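Local coordinates for structure-specific endonuclease subunit slx1 (Schizosaccharomyces pombe, PDB 4ZDT), which is the catalytic subunit of a heterodimeric endonuclease with slx4, making single-strand cuts in branched duplex DNA close to junctions with single-stranded DNA during repair and recombination, at residues V4-C9 against S29-C35. Numbering follows the deposited sequence.
Sequences VKCNLC and SINHLTC. With ZN (zinc ion), chain E.
Asn7 and Ile30 bury the most surface here, and a backbone hydrogen bond, Asn7 N to Ile30 O at 3.0 Å, joins them. Ile30 suits its place through its branched chain: CG2, anti to its backbone N, comes within 3.9 Å of Val4 CG1, the two side chains crossing at about a right angle, and Ile30 also touches Asn21 of strand 20-21. Asn7 brings an amide instead, CG lying between its backbone N and carbonyl carbon (chi1 72°), which carries OD1 across to Asn31. There Asn31 ND2 donates to Asn7 OD1, though the Asn7 amide is modelled so tightly that its exact placement is doubtful. Were Asn31 replaced by an alanine, Asn7 OD1 would probably lose its side-chain donor and the Asn7 amide one of the contacts that fix its rotation.

The zinc ion draws the two segments together. Cys6 SG and Cys9 SG each bind it at 2.4 Å, and His32 ND1 and Cys35 SG, the latter at 2.3 Å, complete the four ligands. Cys6 SG also accepts hydrogen bonds from Leu8 N, Cys9 N and, across the contact, His32 N (3.5 Å, 167°), which would probably balance part of the negative charge of a zinc-bound thiolate. Cys9 SG lies at the edge of the imidazole. Leu8 CD1 lies 4.1 Å from Cys35 CB, and Leu8 also packs on Leu36 of helix 33-40, for which His32 is the N-cap residue. A CxxC pair joined by a later His and Cys makes this the three-cysteine, one-histidine zinc site of the Slx1 RING finger domain, beside its four-cysteine site.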
# COMPACT_ATOMS: atom_id res chain seq x y z
N VAL A 4 -12.43 -17.87 1.90
CA VAL A 4 -12.65 -16.63 2.66
C VAL A 4 -12.94 -15.46 1.72
O VAL A 4 -12.32 -15.34 0.65
CB VAL A 4 -11.44 -16.31 3.61
CG1 VAL A 4 -11.67 -15.01 4.40
CG2 VAL A 4 -11.16 -17.47 4.56
N LYS A 5 -13.87 -14.61 2.13
CA LYS A 5 -14.35 -13.51 1.32
C LYS A 5 -13.83 -12.18 1.85
O LYS A 5 -13.90 -11.92 3.06
CB LYS A 5 -15.87 -13.51 1.37
CG LYS A 5 -16.58 -12.64 0.35
CD LYS A 5 -18.08 -12.89 0.40
CE LYS A 5 -18.75 -12.48 -0.90
NZ LYS A 5 -20.24 -12.47 -0.81
N CYS A 6 -13.31 -11.33 0.97
CA CYS A 6 -12.98 -9.97 1.38
C CYS A 6 -14.26 -9.19 1.69
O CYS A 6 -15.20 -9.19 0.90
CB CYS A 6 -12.15 -9.23 0.33
SG CYS A 6 -12.06 -7.45 0.64
N ASN A 7 -14.27 -8.51 2.83
CA ASN A 7 -15.45 -7.78 3.28
C ASN A 7 -15.62 -6.39 2.66
O ASN A 7 -16.47 -5.62 3.11
CB ASN A 7 -15.45 -7.68 4.81
CG ASN A 7 -14.41 -6.71 5.33
OD1 ASN A 7 -13.45 -6.37 4.63
ND2 ASN A 7 -14.60 -6.25 6.56
N LEU A 8 -14.83 -6.07 1.64
CA LEU A 8 -14.97 -4.77 0.99
C LEU A 8 -15.23 -4.89 -0.51
O LEU A 8 -15.90 -4.02 -1.09
CB LEU A 8 -13.72 -3.91 1.25
CG LEU A 8 -13.41 -3.55 2.71
CD1 LEU A 8 -12.02 -2.91 2.87
CD2 LEU A 8 -14.49 -2.63 3.32
N CYS A 9 -14.68 -5.93 -1.15
CA CYS A 9 -14.82 -6.13 -2.59
C CYS A 9 -15.55 -7.44 -2.96
O CYS A 9 -15.89 -7.66 -4.13
CB CYS A 9 -13.46 -6.10 -3.28
SG CYS A 9 -12.58 -7.65 -3.24
N SER A 29 -12.88 -8.65 11.32
CA SER A 29 -13.14 -8.19 9.95
C SER A 29 -11.96 -8.54 9.02
O SER A 29 -10.83 -8.11 9.28
CB SER A 29 -13.33 -6.68 9.94
OG SER A 29 -13.53 -6.21 8.62
N ILE A 30 -12.24 -9.31 7.97
CA ILE A 30 -11.20 -9.79 7.06
C ILE A 30 -11.34 -9.13 5.69
O ILE A 30 -12.45 -8.96 5.17
CB ILE A 30 -11.16 -11.35 6.98
CG1 ILE A 30 -10.76 -11.93 8.36
CG2 ILE A 30 -10.14 -11.83 5.94
CD1 ILE A 30 -10.98 -13.44 8.52
N ASN A 31 -10.21 -8.75 5.09
CA ASN A 31 -10.22 -8.11 3.78
C ASN A 31 -8.84 -8.05 3.12
O ASN A 31 -7.82 -8.19 3.79
CB ASN A 31 -10.81 -6.70 3.88
CG ASN A 31 -10.42 -5.99 5.16
OD1 ASN A 31 -9.24 -5.86 5.47
ND2 ASN A 31 -11.42 -5.52 5.90
N HIS A 32 -8.83 -7.84 1.81
CA HIS A 32 -7.57 -7.74 1.05
C HIS A 32 -6.81 -6.55 1.60
O HIS A 32 -7.41 -5.54 1.93
CB HIS A 32 -7.83 -7.45 -0.44
CG HIS A 32 -8.36 -8.60 -1.22
ND1 HIS A 32 -9.66 -8.65 -1.68
CD2 HIS A 32 -7.76 -9.74 -1.65
CE1 HIS A 32 -9.83 -9.78 -2.35
NE2 HIS A 32 -8.70 -10.45 -2.35
N LEU A 33 -5.48 -6.67 1.69
CA LEU A 33 -4.63 -5.53 2.08
C LEU A 33 -4.90 -4.31 1.24
O LEU A 33 -5.10 -3.22 1.77
CB LEU A 33 -3.14 -5.89 1.99
CG LEU A 33 -2.63 -6.97 2.93
CD1 LEU A 33 -1.22 -7.40 2.53
CD2 LEU A 33 -2.63 -6.41 4.38
N THR A 34 -4.90 -4.49 -0.09
CA THR A 34 -5.10 -3.34 -0.98
C THR A 34 -6.48 -2.74 -0.81
O THR A 34 -6.61 -1.52 -0.78
CB THR A 34 -4.81 -3.68 -2.46
OG1 THR A 34 -5.56 -4.83 -2.84
CG2 THR A 34 -3.35 -3.99 -2.63
N CYS A 35 -7.51 -3.58 -0.67
CA CYS A 35 -8.86 -3.06 -0.43
C CYS A 35 -8.95 -2.20 0.84
O CYS A 35 -9.46 -1.08 0.81
CB CYS A 35 -9.90 -4.19 -0.36
SG CYS A 35 -10.11 -5.03 -1.93
ZN ZN E . -10.98 -7.09 -1.51